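Ketoacyl_synth_N domain-containing protein (Photorhabdus luminescens subsp. laumondii, PDB 6SMO) is probably a ketoacyl-synthase-like subunit of the thiolase superfamily and, beside a ketosynthase-type partner chain, lines a pocket holding a pentaoxo-dodecanal chain. Local coordinates at residues C[55-60]-C[76-81]; C[21-26]-C[322-327]; C[178-183]-C[230-235]; C[187-192]-C[196-201]. One frame throughout, in Å; residues are numbered along the deposited sequence.

Contact 1: residues C[55-60]-C[76-81]; sequences AKYINN and AVEMAL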
loop_
_atom_site.group_PDB
_atom_site.type_symbol
_atom_site.label_atom_id
_atom_site.label_comp_id
_atom_site.label_asym_id
_atom_site.label_seq_id
_atom_site.Cartn_x
_atom_site.Cartn_y
_atom_site.Cartn_z
ATOM N N ALA C 55 11.403 5.242 -23.188
ATOM C CA ALA C 55 11.474 4.229 -24.267
ATOM C C ALA C 55 12.769 3.418 -24.127
ATOM O O ALA C 55 12.716 2.186 -24.317
ATOM C CB ALA C 55 11.386 4.900 -25.617
ATOM N N LYS C 56 13.882 4.088 -23.806
ATOM C CA LYS C 56 15.231 3.472 -23.671
ATOM C C LYS C 56 15.289 2.612 -22.401
ATOM O O LYS C 56 15.891 1.522 -22.462
ATOM C CB LYS C 56 16.322 4.548 -23.639
ATOM C CG LYS C 56 17.745 4.023 -23.769
ATOM C CD LYS C 56 18.812 5.071 -23.532
ATOM C CE LYS C 56 18.922 6.076 -24.659
ATOM N NZ LYS C 56 20.000 7.061 -24.409
ATOM N N TYR C 57 14.699 3.089 -21.300
ATOM C CA TYR C 57 14.739 2.437 -19.963
ATOM C C TYR C 57 13.775 1.245 -19.923
ATOM O O TYR C 57 14.228 0.122 -19.621
ATOM C CB TYR C 57 14.397 3.439 -18.857
ATOM C CG TYR C 57 15.410 4.539 -18.666
ATOM C CD1 TYR C 57 16.517 4.359 -17.853
ATOM C CD2 TYR C 57 15.257 5.768 -19.289
ATOM C CE1 TYR C 57 17.451 5.367 -17.668
ATOM C CE2 TYR C 57 16.181 6.786 -19.115
ATOM C CZ TYR C 57 17.283 6.586 -18.302
ATOM O OH TYR C 57 18.197 7.583 -18.126
ATOM N N ILE C 58 12.492 1.488 -20.213
ATOM C CA ILE C 58 11.382 0.497 -20.070
ATOM C C ILE C 58 10.945 0.023 -21.463
ATOM O O ILE C 58 10.795 0.875 -22.360
ATOM C CB ILE C 58 10.208 1.107 -19.273
ATOM C CG1 ILE C 58 10.668 1.676 -17.928
ATOM C CG2 ILE C 58 9.088 0.092 -19.093
ATOM C CD1 ILE C 58 9.701 2.660 -17.314
ATOM N N ASN C 59 10.739 -1.291 -21.620
ATOM C CA ASN C 59 10.258 -1.938 -22.871
ATOM C C ASN C 59 8.771 -1.611 -23.070
ATOM O O ASN C 59 8.096 -1.294 -22.071
ATOM C CB ASN C 59 10.511 -3.450 -22.863
ATOM C CG ASN C 59 9.702 -4.191 -21.818
ATOM O OD1 ASN C 59 8.521 -4.463 -22.016
ATOM N ND2 ASN C 59 10.334 -4.533 -20.706
ATOM N N ASN C 60 8.284 -1.713 -24.311
ATOM C CA ASN C 60 6.931 -1.250 -24.730
ATOM C C ASN C 60 5.836 -2.135 -24.117
ATOM O O ASN C 60 4.747 -1.593 -23.855
ATOM C CB ASN C 60 6.791 -1.185 -26.255
ATOM C CG ASN C 60 7.322 0.101 -26.854
ATOM O OD1 ASN C 60 7.421 1.121 -26.174
ATOM N ND2 ASN C 60 7.656 0.067 -28.134
ATOM N N ALA C 76 14.354 6.315 -11.899
ATOM C CA ALA C 76 15.017 6.877 -10.697
ATOM C C ALA C 76 15.817 5.778 -9.983
ATOM O O ALA C 76 16.965 6.052 -9.584
ATOM C CB ALA C 76 13.992 7.500 -9.780
ATOM N N VAL C 77 15.226 4.586 -9.836
ATOM C CA VAL C 77 15.847 3.401 -9.169
ATOM C C VAL C 77 17.049 2.929 -10.000
ATOM O O VAL C 77 18.089 2.609 -9.390
ATOM C CB VAL C 77 14.819 2.271 -8.953
ATOM C CG1 VAL C 77 15.480 0.929 -8.670
ATOM C CG2 VAL C 77 13.836 2.619 -7.845
ATOM N N GLU C 78 16.911 2.890 -11.331
ATOM C CA GLU C 78 17.968 2.415 -12.267
ATOM C C GLU C 78 19.195 3.330 -12.160
ATOM O O GLU C 78 20.318 2.793 -12.106
ATOM C CB GLU C 78 17.439 2.353 -13.703
ATOM C CG GLU C 78 18.448 1.812 -14.706
ATOM C CD GLU C 78 19.037 0.451 -14.367
ATOM O OE1 GLU C 78 18.253 -0.491 -14.132
ATOM O OE2 GLU C 78 20.280 0.339 -14.331
ATOM N N MET C 79 18.984 4.652 -12.125
ATOM C CA MET C 79 20.056 5.677 -11.982
ATOM C C MET C 79 20.765 5.498 -10.632
ATOM O O MET C 79 22.009 5.589 -10.607
ATOM C CB MET C 79 19.484 7.097 -12.069
ATOM C CG MET C 79 19.083 7.503 -13.475
ATOM S SD MET C 79 18.109 9.030 -13.514
ATOM C CE MET C 79 17.605 9.046 -15.233
ATOM N N ALA C 80 19.998 5.249 -9.565
ATOM C CA ALA C 80 20.486 5.095 -8.173
ATOM C C ALA C 80 21.340 3.824 -8.045
ATOM O O ALA C 80 22.400 3.894 -7.393
ATOM C CB ALA C 80 19.317 5.078 -7.218
ATOM N N LEU C 81 20.895 2.712 -8.641
ATOM C CA LEU C 81 21.603 1.402 -8.608
ATOM C C LEU C 81 22.901 1.483 -9.423
ATOM O O LEU C 81 23.874 0.804 -9.039
ATOM C CB LEU C 81 20.687 0.298 -9.149
ATOM C CG LEU C 81 19.591 -0.182 -8.199
ATOM C CD1 LEU C 81 18.601 -1.079 -8.926
ATOM C CD2 LEU C 81 20.182 -0.911 -7.000
#
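Tyr57 and Met79 meet because each swings its CG beside its own backbone N, anti to the carbonyl carbon (chi1 -67° and -74°). From there the methionine runs fully extended through SD, so that its terminal methyl reaches the far end of the tyrosine. The two side chains cross at about a right angle, and the touch is between ends: Met79 CE lies 3.3 Å from Tyr57 OH and 3.9 Å from Tyr57 CZ, approaching the ring obliquely. One residue earlier, Glu78 makes a marginal approach with its aliphatic part: its CG lies at the edge of the same ring, near its plane, 4.5 Å from Tyr57 CD1. Its carboxylate does not bond to the tyrosine; Glu78 OE1 is hydrogen-bonded to Tyr146 on helix 137-146 instead. The loop 55-60 thus lies on the outer side of helix 68-84, with Tyr57 also on Val75 and Ile58 on Val71 of that helix, while Val77 and Leu81 pack inward against Leu182 of strand 180-187. Beyond the tyrosine the loop ends at Asn59, the N-cap of helix 60-63, whose OD1 accepts from Leu62 N. No hydrogen bond or salt bridge crosses between 55-60 and 76-81, so this small surface contact rests on van der Waals contact alone: a methyl and an aliphatic CG against one aromatic side chain.

Contact 2: residues C[21-26]-C[322-327]; sequences TAIKSK and SVLASS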
loop_
_atom_site.group_PDB
_atom_site.type_symbol
_atom_site.label_atom_id
_atom_site.label_comp_id
_atom_site.label_asym_id
_atom_site.label_seq_id
_atom_site.Cartn_x
_atom_site.Cartn_y
_atom_site.Cartn_z
ATOM N N THR C 21 23.055 15.300 -10.898
ATOM C CA THR C 21 24.091 16.342 -11.143
ATOM C C THR C 21 23.456 17.570 -11.809
ATOM O O THR C 21 23.876 18.696 -11.472
ATOM C CB THR C 21 25.256 15.796 -11.979
ATOM O OG1 THR C 21 24.721 15.166 -13.144
ATOM C CG2 THR C 21 26.117 14.813 -11.217
ATOM N N ALA C 22 22.494 17.362 -12.714
ATOM C CA ALA C 22 21.769 18.429 -13.448
ATOM C C ALA C 22 20.870 19.212 -12.481
ATOM O O ALA C 22 20.801 20.449 -12.617
ATOM C CB ALA C 22 20.971 17.834 -14.584
ATOM N N ILE C 23 20.213 18.516 -11.544
ATOM C CA ILE C 23 19.297 19.119 -10.527
ATOM C C ILE C 23 20.134 19.930 -9.527
ATOM O O ILE C 23 19.766 21.092 -9.266
ATOM C CB ILE C 23 18.445 18.039 -9.823
ATOM C CG1 ILE C 23 17.541 17.291 -10.807
ATOM C CG2 ILE C 23 17.637 18.643 -8.683
ATOM C CD1 ILE C 23 17.080 15.939 -10.313
ATOM N N LYS C 24 21.212 19.336 -8.999
ATOM C CA LYS C 24 22.067 19.931 -7.933
ATOM C C LYS C 24 22.716 21.225 -8.442
ATOM O O LYS C 24 22.782 22.192 -7.660
ATOM C CB LYS C 24 23.133 18.935 -7.462
ATOM C CG LYS C 24 23.819 19.309 -6.154
ATOM C CD LYS C 24 24.696 18.213 -5.587
ATOM C CE LYS C 24 26.057 18.132 -6.245
ATOM N NZ LYS C 24 26.980 19.169 -5.725
ATOM N N SER C 25 23.175 21.239 -9.699
ATOM C CA SER C 25 23.835 22.403 -10.352
ATOM C C SER C 25 22.838 23.557 -10.525
ATOM O O SER C 25 23.273 24.723 -10.441
ATOM C CB SER C 25 24.454 22.013 -11.672
ATOM O OG SER C 25 23.473 21.507 -12.564
ATOM N N LYS C 26 21.556 23.246 -10.753
ATOM C CA LYS C 26 20.483 24.245 -11.008
ATOM C C LYS C 26 20.073 24.919 -9.692
ATOM O O LYS C 26 19.976 26.161 -9.679
ATOM C CB LYS C 26 19.272 23.587 -11.679
ATOM C CG LYS C 26 18.286 24.553 -12.324
ATOM C CD LYS C 26 18.759 25.110 -13.651
ATOM C CE LYS C 26 17.764 26.061 -14.281
ATOM N NZ LYS C 26 18.234 26.554 -15.597
ATOM N N SER C 322 16.862 14.801 0.461
ATOM C CA SER C 322 17.776 13.754 0.997
ATOM C C SER C 322 18.730 13.264 -0.101
ATOM O O SER C 322 19.877 12.912 0.235
ATOM C CB SER C 322 17.002 12.605 1.597
ATOM O OG SER C 322 16.200 13.043 2.683
ATOM N N VAL C 323 18.263 13.232 -1.355
ATOM C CA VAL C 323 19.075 12.868 -2.557
ATOM C C VAL C 323 20.167 13.929 -2.748
ATOM O O VAL C 323 21.341 13.541 -2.916
ATOM C CB VAL C 323 18.187 12.712 -3.809
ATOM C CG1 VAL C 323 18.974 12.850 -5.106
ATOM C CG2 VAL C 323 17.426 11.395 -3.785
ATOM N N LEU C 324 19.787 15.212 -2.716
ATOM C CA LEU C 324 20.712 16.377 -2.828
ATOM C C LEU C 324 21.677 16.392 -1.635
ATOM O O LEU C 324 22.891 16.549 -1.866
ATOM C CB LEU C 324 19.900 17.676 -2.898
ATOM C CG LEU C 324 19.637 18.228 -4.300
ATOM C CD1 LEU C 324 19.075 17.164 -5.230
ATOM C CD2 LEU C 324 18.697 19.424 -4.236
ATOM N N ALA C 325 21.152 16.236 -0.413
ATOM C CA ALA C 325 21.916 16.280 0.860
ATOM C C ALA C 325 23.010 15.206 0.858
ATOM O O ALA C 325 24.115 15.493 1.361
ATOM C CB ALA C 325 20.981 16.111 2.032
ATOM N N SER C 326 22.712 14.020 0.315
ATOM C CA SER C 326 23.655 12.879 0.170
ATOM C C SER C 326 24.789 13.250 -0.796
ATOM O O SER C 326 25.945 12.876 -0.513
ATOM C CB SER C 326 22.937 11.632 -0.282
ATOM O OG SER C 326 21.986 11.216 0.687
ATOM N N SER C 327 24.466 13.954 -1.886
ATOM C CA SER C 327 25.429 14.419 -2.922
ATOM C C SER C 327 26.352 15.498 -2.340
ATOM O O SER C 327 27.559 15.464 -2.650
ATOM C CB SER C 327 24.714 14.917 -4.154
ATOM O OG SER C 327 23.949 13.880 -4.751
#
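Ile23 and Leu324 make the buried, wholly apolar part of this helix crossing; its looser side begins where the chain of Lys24 leaves the packing. Helix segments 21-26 and 322-327 pass nearly perpendicular, at a signed angle of -85°, and their axes come no nearer than 10.5 Å, so the space between the backbones is bridged by side chains. In the apolar part the CG2 branch of Ile23 meets the CD1 methyl of Leu324 at 4.0 Å, the two side chains crossing at about a right angle. Still within the packed part, Lys24 sends its CG away from its own backbone N (chi1 -165°) toward the other helix, and its CD rests 3.6 Å from CB of the buried Ser327. The Ser327 hydroxyl is occupied elsewhere: Ser327 OG donates to Val323 O at 3.2 Å, and CB is left facing the lysine. Past CD the lysine bends twice, carrying the ammonium to a cation-pi contact with Phe328 and a weak hydrogen bond to Ser332 O, on the partly exposed side. No hydrogen bond joins the two segments. Helix 319-329 has sheet strands on more than one flank: Val323 touches Val10 of strand 5-13 and Leu225 of strand 218-229, whereas Ala325 lies on Ile352 and Ile354 of strand 351-356. This is consistent with the central helix layer of the thiolase fold, with helix 20-31 crossing helix 319-329.

Contact 3: residues C[178-183]-C[230-235]; sequences AEVMLC and RQHALE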
loop_
_atom_site.group_PDB
_atom_site.type_symbol
_atom_site.label_atom_id
_atom_site.label_comp_id
_atom_site.label_asym_id
_atom_site.label_seq_id
_atom_site.Cartn_x
_atom_site.Cartn_y
_atom_site.Cartn_z
ATOM N N ALA C 178 16.806 -6.823 5.942
ATOM C CA ALA C 178 17.476 -6.832 4.620
ATOM C C ALA C 178 18.806 -6.071 4.700
ATOM O O ALA C 178 18.952 -5.227 5.604
ATOM C CB ALA C 178 16.560 -6.233 3.582
ATOM N N GLU C 179 19.733 -6.365 3.782
ATOM C CA GLU C 179 21.078 -5.730 3.693
ATOM C C GLU C 179 21.010 -4.476 2.815
ATOM O O GLU C 179 21.717 -3.505 3.138
ATOM C CB GLU C 179 22.117 -6.704 3.131
ATOM C CG GLU C 179 22.894 -7.440 4.205
ATOM C CD GLU C 179 22.037 -8.315 5.102
ATOM O OE1 GLU C 179 22.036 -8.085 6.326
ATOM O OE2 GLU C 179 21.371 -9.225 4.570
ATOM N N VAL C 180 20.216 -4.513 1.739
ATOM C CA VAL C 180 20.036 -3.385 0.773
ATOM C C VAL C 180 18.554 -2.988 0.757
ATOM O O VAL C 180 17.705 -3.871 0.981
ATOM C CB VAL C 180 20.531 -3.766 -0.637
ATOM C CG1 VAL C 180 20.592 -2.557 -1.559
ATOM C CG2 VAL C 180 21.882 -4.466 -0.595
ATOM N N MET C 181 18.269 -1.706 0.506
ATOM C CA MET C 181 16.891 -1.151 0.410
ATOM C C MET C 181 16.845 -0.047 -0.653
ATOM O O MET C 181 17.628 0.915 -0.540
ATOM C CB MET C 181 16.433 -0.571 1.752
ATOM C CG MET C 181 15.899 -1.613 2.713
ATOM S SD MET C 181 14.329 -2.312 2.149
ATOM C CE MET C 181 13.938 -3.396 3.521
ATOM N N LEU C 182 15.950 -0.189 -1.636
ATOM C CA LEU C 182 15.629 0.859 -2.642
ATOM C C LEU C 182 14.470 1.703 -2.102
ATOM O O LEU C 182 13.309 1.412 -2.452
ATOM C CB LEU C 182 15.271 0.203 -3.982
ATOM C CG LEU C 182 16.448 -0.264 -4.840
ATOM C CD1 LEU C 182 17.290 0.914 -5.305
ATOM C CD2 LEU C 182 17.309 -1.279 -4.102
ATOM N N CYS C 183 14.784 2.693 -1.261
ATOM C CA CYS C 183 13.809 3.619 -0.625
ATOM C C CYS C 183 13.719 4.914 -1.441
ATOM O O CYS C 183 14.760 5.354 -1.967
ATOM C CB CYS C 183 14.199 3.931 0.815
ATOM S SG CYS C 183 15.722 4.901 0.953
ATOM N N ARG C 230 26.215 -0.938 6.692
ATOM C CA ARG C 230 27.557 -0.296 6.623
ATOM C C ARG C 230 28.629 -1.347 6.305
ATOM O O ARG C 230 29.468 -1.074 5.425
ATOM C CB ARG C 230 27.876 0.428 7.935
ATOM C CG ARG C 230 29.139 1.276 7.888
ATOM C CD ARG C 230 29.270 2.184 9.094
ATOM N NE ARG C 230 30.546 2.887 9.121
ATOM C CZ ARG C 230 31.701 2.370 9.539
ATOM N NH1 ARG C 230 32.796 3.110 9.517
ATOM N NH2 ARG C 230 31.766 1.123 9.976
ATOM N N GLN C 231 28.606 -2.489 6.999
ATOM C CA GLN C 231 29.600 -3.585 6.834
ATOM C C GLN C 231 29.465 -4.192 5.431
ATOM O O GLN C 231 30.510 -4.519 4.838
ATOM C CB GLN C 231 29.435 -4.645 7.927
ATOM C CG GLN C 231 29.724 -4.128 9.332
ATOM C CD GLN C 231 31.146 -3.649 9.501
ATOM O OE1 GLN C 231 31.393 -2.513 9.899
ATOM N NE2 GLN C 231 32.097 -4.514 9.189
ATOM N N HIS C 232 28.235 -4.323 4.921
ATOM C CA HIS C 232 27.930 -4.832 3.555
ATOM C C HIS C 232 28.518 -3.885 2.499
ATOM O O HIS C 232 28.998 -4.389 1.464
ATOM C CB HIS C 232 26.417 -5.018 3.363
ATOM C CG HIS C 232 26.047 -5.618 2.048
ATOM N ND1 HIS C 232 25.851 -4.852 0.913
ATOM C CD2 HIS C 232 25.839 -6.901 1.678
ATOM C CE1 HIS C 232 25.535 -5.638 -0.097
ATOM N NE2 HIS C 232 25.521 -6.901 0.347
ATOM N N ALA C 233 28.471 -2.572 2.751
ATOM C CA ALA C 233 28.990 -1.513 1.851
ATOM C C ALA C 233 30.524 -1.547 1.834
ATOM O O ALA C 233 31.102 -1.465 0.733
ATOM C CB ALA C 233 28.471 -0.163 2.282
ATOM N N LEU C 234 31.149 -1.659 3.012
ATOM C CA LEU C 234 32.628 -1.743 3.184
ATOM C C LEU C 234 33.152 -3.047 2.566
ATOM O O LEU C 234 34.287 -3.030 2.046
ATOM C CB LEU C 234 32.973 -1.663 4.675
ATOM C CG LEU C 234 32.761 -0.298 5.330
ATOM C CD1 LEU C 234 32.761 -0.417 6.847
ATOM C CD2 LEU C 234 33.816 0.697 4.875
ATOM N N GLU C 235 32.357 -4.122 2.619
ATOM C CA GLU C 235 32.702 -5.472 2.090
ATOM C C GLU C 235 33.036 -5.366 0.595
ATOM O O GLU C 235 34.130 -5.821 0.207
ATOM C CB GLU C 235 31.548 -6.449 2.330
ATOM C CG GLU C 235 31.920 -7.913 2.148
ATOM C CD GLU C 235 32.019 -8.395 0.710
ATOM O OE1 GLU C 235 32.963 -9.152 0.405
ATOM O OE2 GLU C 235 31.147 -8.022 -0.101
#
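Glu179 and Val180 receive the imidazole of His232 where strand 180-187 of the thiolase-type sheet begins beside the end of its antiparallel neighbour 218-229, helix 230-235 following directly on the latter. The first kind of interaction is CH-pi: Glu179 CB sits over one face of the His232 ring, 4.3 Å from its centroid and 23° off the normal, displaced toward the rim. Glu179 CG follows it, 3.9 Å from His232 CD2. The ring is placed there by a chi1 of -176°, CG opposite the backbone N, which projects it from the helix toward the strand.

Polar bonds form the second kind, and they lead out of the contact. A bend at chi2 takes the Glu179 carboxylate away to a salt bridge with Arg95, leaving Glu179 OE2 6.4 Å from His232 NE2. His232 ND1 is hydrogen-bonded to Glu228 OE1, which probably restrains the rotation of the ring, while the Glu229 carboxylate accepts from the backbone N of Gln231 and of His232.

The third kind is apolar packing by Val180, whose other neighbours include Val96 and Leu91: its CG2 comes obliquely to the imidazole, 3.9 Å from His232 CE1.

Contact 4: residues C[187-192]-C[196-201]; sequences EHLSSP and NLLEKT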
loop_
_atom_site.group_PDB
_atom_site.type_symbol
_atom_site.label_atom_id
_atom_site.label_comp_id
_atom_site.label_asym_id
_atom_site.label_seq_id
_atom_site.Cartn_x
_atom_site.Cartn_y
_atom_site.Cartn_z
ATOM N N GLU C 187 5.732 10.750 -8.061
ATOM C CA GLU C 187 4.404 11.383 -8.240
ATOM C C GLU C 187 4.218 11.829 -9.694
ATOM O O GLU C 187 5.177 12.298 -10.304
ATOM C CB GLU C 187 4.297 12.647 -7.388
ATOM C CG GLU C 187 4.182 12.412 -5.896
ATOM C CD GLU C 187 2.879 11.823 -5.397
ATOM O OE1 GLU C 187 2.820 11.466 -4.227
ATOM O OE2 GLU C 187 1.941 11.720 -6.184
ATOM N N HIS C 188 3.002 11.658 -10.206
ATOM C CA HIS C 188 2.529 12.171 -11.520
ATOM C C HIS C 188 1.272 13.019 -11.290
ATOM O O HIS C 188 0.243 12.443 -10.883
ATOM C CB HIS C 188 2.275 11.014 -12.494
ATOM C CG HIS C 188 1.811 11.460 -13.840
ATOM N ND1 HIS C 188 2.684 11.921 -14.807
ATOM C CD2 HIS C 188 0.576 11.525 -14.383
ATOM C CE1 HIS C 188 2.005 12.247 -15.889
ATOM N NE2 HIS C 188 0.710 12.014 -15.654
ATOM N N LEU C 189 1.360 14.331 -11.539
ATOM C CA LEU C 189 0.304 15.327 -11.208
ATOM C C LEU C 189 -0.261 15.967 -12.485
ATOM O O LEU C 189 -1.070 16.908 -12.350
ATOM C CB LEU C 189 0.908 16.400 -10.294
ATOM C CG LEU C 189 1.655 15.893 -9.060
ATOM C CD1 LEU C 189 2.330 17.043 -8.331
ATOM C CD2 LEU C 189 0.724 15.143 -8.120
ATOM N N SER C 190 0.129 15.479 -13.669
ATOM C CA SER C 190 -0.184 16.103 -14.984
ATOM C C SER C 190 -1.509 15.576 -15.554
ATOM O O SER C 190 -1.945 16.114 -16.592
ATOM C CB SER C 190 0.947 15.900 -15.961
ATOM O OG SER C 190 2.101 16.616 -15.549
ATOM N N SER C 191 -2.128 14.575 -14.914
ATOM C CA SER C 191 -3.426 13.983 -15.341
ATOM C C SER C 191 -4.555 14.974 -15.060
ATOM O O SER C 191 -4.616 15.547 -13.973
ATOM C CB SER C 191 -3.673 12.648 -14.682
ATOM O OG SER C 191 -3.825 12.784 -13.279
ATOM N N PRO C 192 -5.474 15.206 -16.028
ATOM C CA PRO C 192 -6.494 16.254 -15.916
ATOM C C PRO C 192 -7.226 16.385 -14.567
ATOM O O PRO C 192 -7.509 17.507 -14.184
ATOM C CB PRO C 192 -7.506 15.850 -16.999
ATOM C CG PRO C 192 -6.658 15.204 -18.070
ATOM C CD PRO C 192 -5.562 14.485 -17.309
ATOM N N ASN C 196 -6.308 19.869 -12.449
ATOM C CA ASN C 196 -7.364 20.891 -12.208
ATOM C C ASN C 196 -7.605 21.044 -10.700
ATOM O O ASN C 196 -7.953 22.165 -10.276
ATOM C CB ASN C 196 -8.667 20.549 -12.939
ATOM C CG ASN C 196 -8.585 20.776 -14.433
ATOM O OD1 ASN C 196 -8.354 21.896 -14.883
ATOM N ND2 ASN C 196 -8.785 19.724 -15.209
ATOM N N LEU C 197 -7.430 19.965 -9.928
ATOM C CA LEU C 197 -7.631 19.944 -8.453
ATOM C C LEU C 197 -6.573 20.827 -7.778
ATOM O O LEU C 197 -6.963 21.716 -6.996
ATOM C CB LEU C 197 -7.546 18.500 -7.947
ATOM C CG LEU C 197 -7.929 18.294 -6.481
ATOM C CD1 LEU C 197 -9.440 18.311 -6.307
ATOM C CD2 LEU C 197 -7.347 16.995 -5.942
ATOM N N LEU C 198 -5.290 20.587 -8.073
ATOM C CA LEU C 198 -4.134 21.276 -7.435
ATOM C C LEU C 198 -4.081 22.747 -7.866
ATOM O O LEU C 198 -3.636 23.578 -7.051
ATOM C CB LEU C 198 -2.832 20.554 -7.809
ATOM C CG LEU C 198 -2.655 19.144 -7.246
ATOM C CD1 LEU C 198 -1.309 18.568 -7.657
ATOM C CD2 LEU C 198 -2.796 19.127 -5.731
ATOM N N GLU C 199 -4.509 23.056 -9.095
ATOM C CA GLU C 199 -4.456 24.425 -9.678
ATOM C C GLU C 199 -5.469 25.346 -8.981
ATOM O O GLU C 199 -5.241 26.571 -8.998
ATOM C CB GLU C 199 -4.707 24.386 -11.187
ATOM C CG GLU C 199 -3.480 23.988 -11.990
ATOM C CD GLU C 199 -3.680 23.945 -13.495
ATOM O OE1 GLU C 199 -2.705 24.208 -14.226
ATOM O OE2 GLU C 199 -4.807 23.641 -13.935
ATOM N N LYS C 200 -6.537 24.789 -8.395
ATOM C CA LYS C 200 -7.643 25.565 -7.768
ATOM C C LYS C 200 -7.559 25.476 -6.237
ATOM O O LYS C 200 -7.243 26.504 -5.609
ATOM C CB LYS C 200 -9.000 25.069 -8.280
ATOM C CG LYS C 200 -10.174 25.988 -7.968
ATOM C CD LYS C 200 -11.513 25.449 -8.426
ATOM C CE LYS C 200 -12.657 26.412 -8.178
ATOM N NZ LYS C 200 -12.952 26.561 -6.733
ATOM N N THR C 201 -7.825 24.294 -5.667
ATOM C CA THR C 201 -8.153 24.088 -4.227
ATOM C C THR C 201 -6.911 24.260 -3.340
ATOM O O THR C 201 -7.045 24.900 -2.277
ATOM C CB THR C 201 -8.800 22.716 -3.995
ATOM O OG1 THR C 201 -7.945 21.713 -4.544
ATOM C CG2 THR C 201 -10.180 22.607 -4.608
#
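Pro192 O takes two donors from Asn196. Asn196 N reaches it at 3.2 Å with a fairly straight N-H (166°), lying above the carbonyl plane, while Asn196 ND2 adds a weak, strongly bent bond of 2.8 Å (124°). The amide folds back to that carbonyl because CG stands beside the residue's own N, chi1 -74°. Asn196 N to Pro192 O is the i+4 to i backbone bond that opens helix 192-204: Pro192 begins its first turn, and Ser191 holds the N-cap position without a capping bond from its side chain. Further along, Leu197 O is likewise doubly occupied, by Thr201 N and by Thr201 OG1 at 2.6 Å.

At the end of strand 180-187, Glu187 OE1 accepts from Cys103 N and is also bonded to Ser315 OG; in the loop that follows, Ser190 OG pairs with Glu220 OE2, to which Leu189 N makes a weak bond. Apart from these bonds, Leu198 CD1 is wedged against the fork of Leu189, 4.0 Å from both Leu189 CD1 and Leu189 CD2. Ile46 of strand 46-47 touches both leucines, and Ile152 of the neighbouring PKS_KS chain packs on Pro192 and Asn196.

In the fold
Contact 2 is the buried one, set where two helices cross next to the sheet; contact 1 lies at the surface, and contacts 3 and 4 are intermediate. Strand 180-187 relates the last two: contact 3 uses its start and contact 4 its last residue and the loop beyond, their centres about 37 Å apart on opposite sides of the chain's centre. Contacts 1 and 3 touch through helix 68-84 and strand 180-187. Their chemistry differs accordingly: aliphatic side chains and a lysine chain in contact 2, tyrosine-methionine packing in contact 1, CH-pi in contact 3, and in contact 4 alone hydrogen bonds between the segments, at a helix start facing the partner chain.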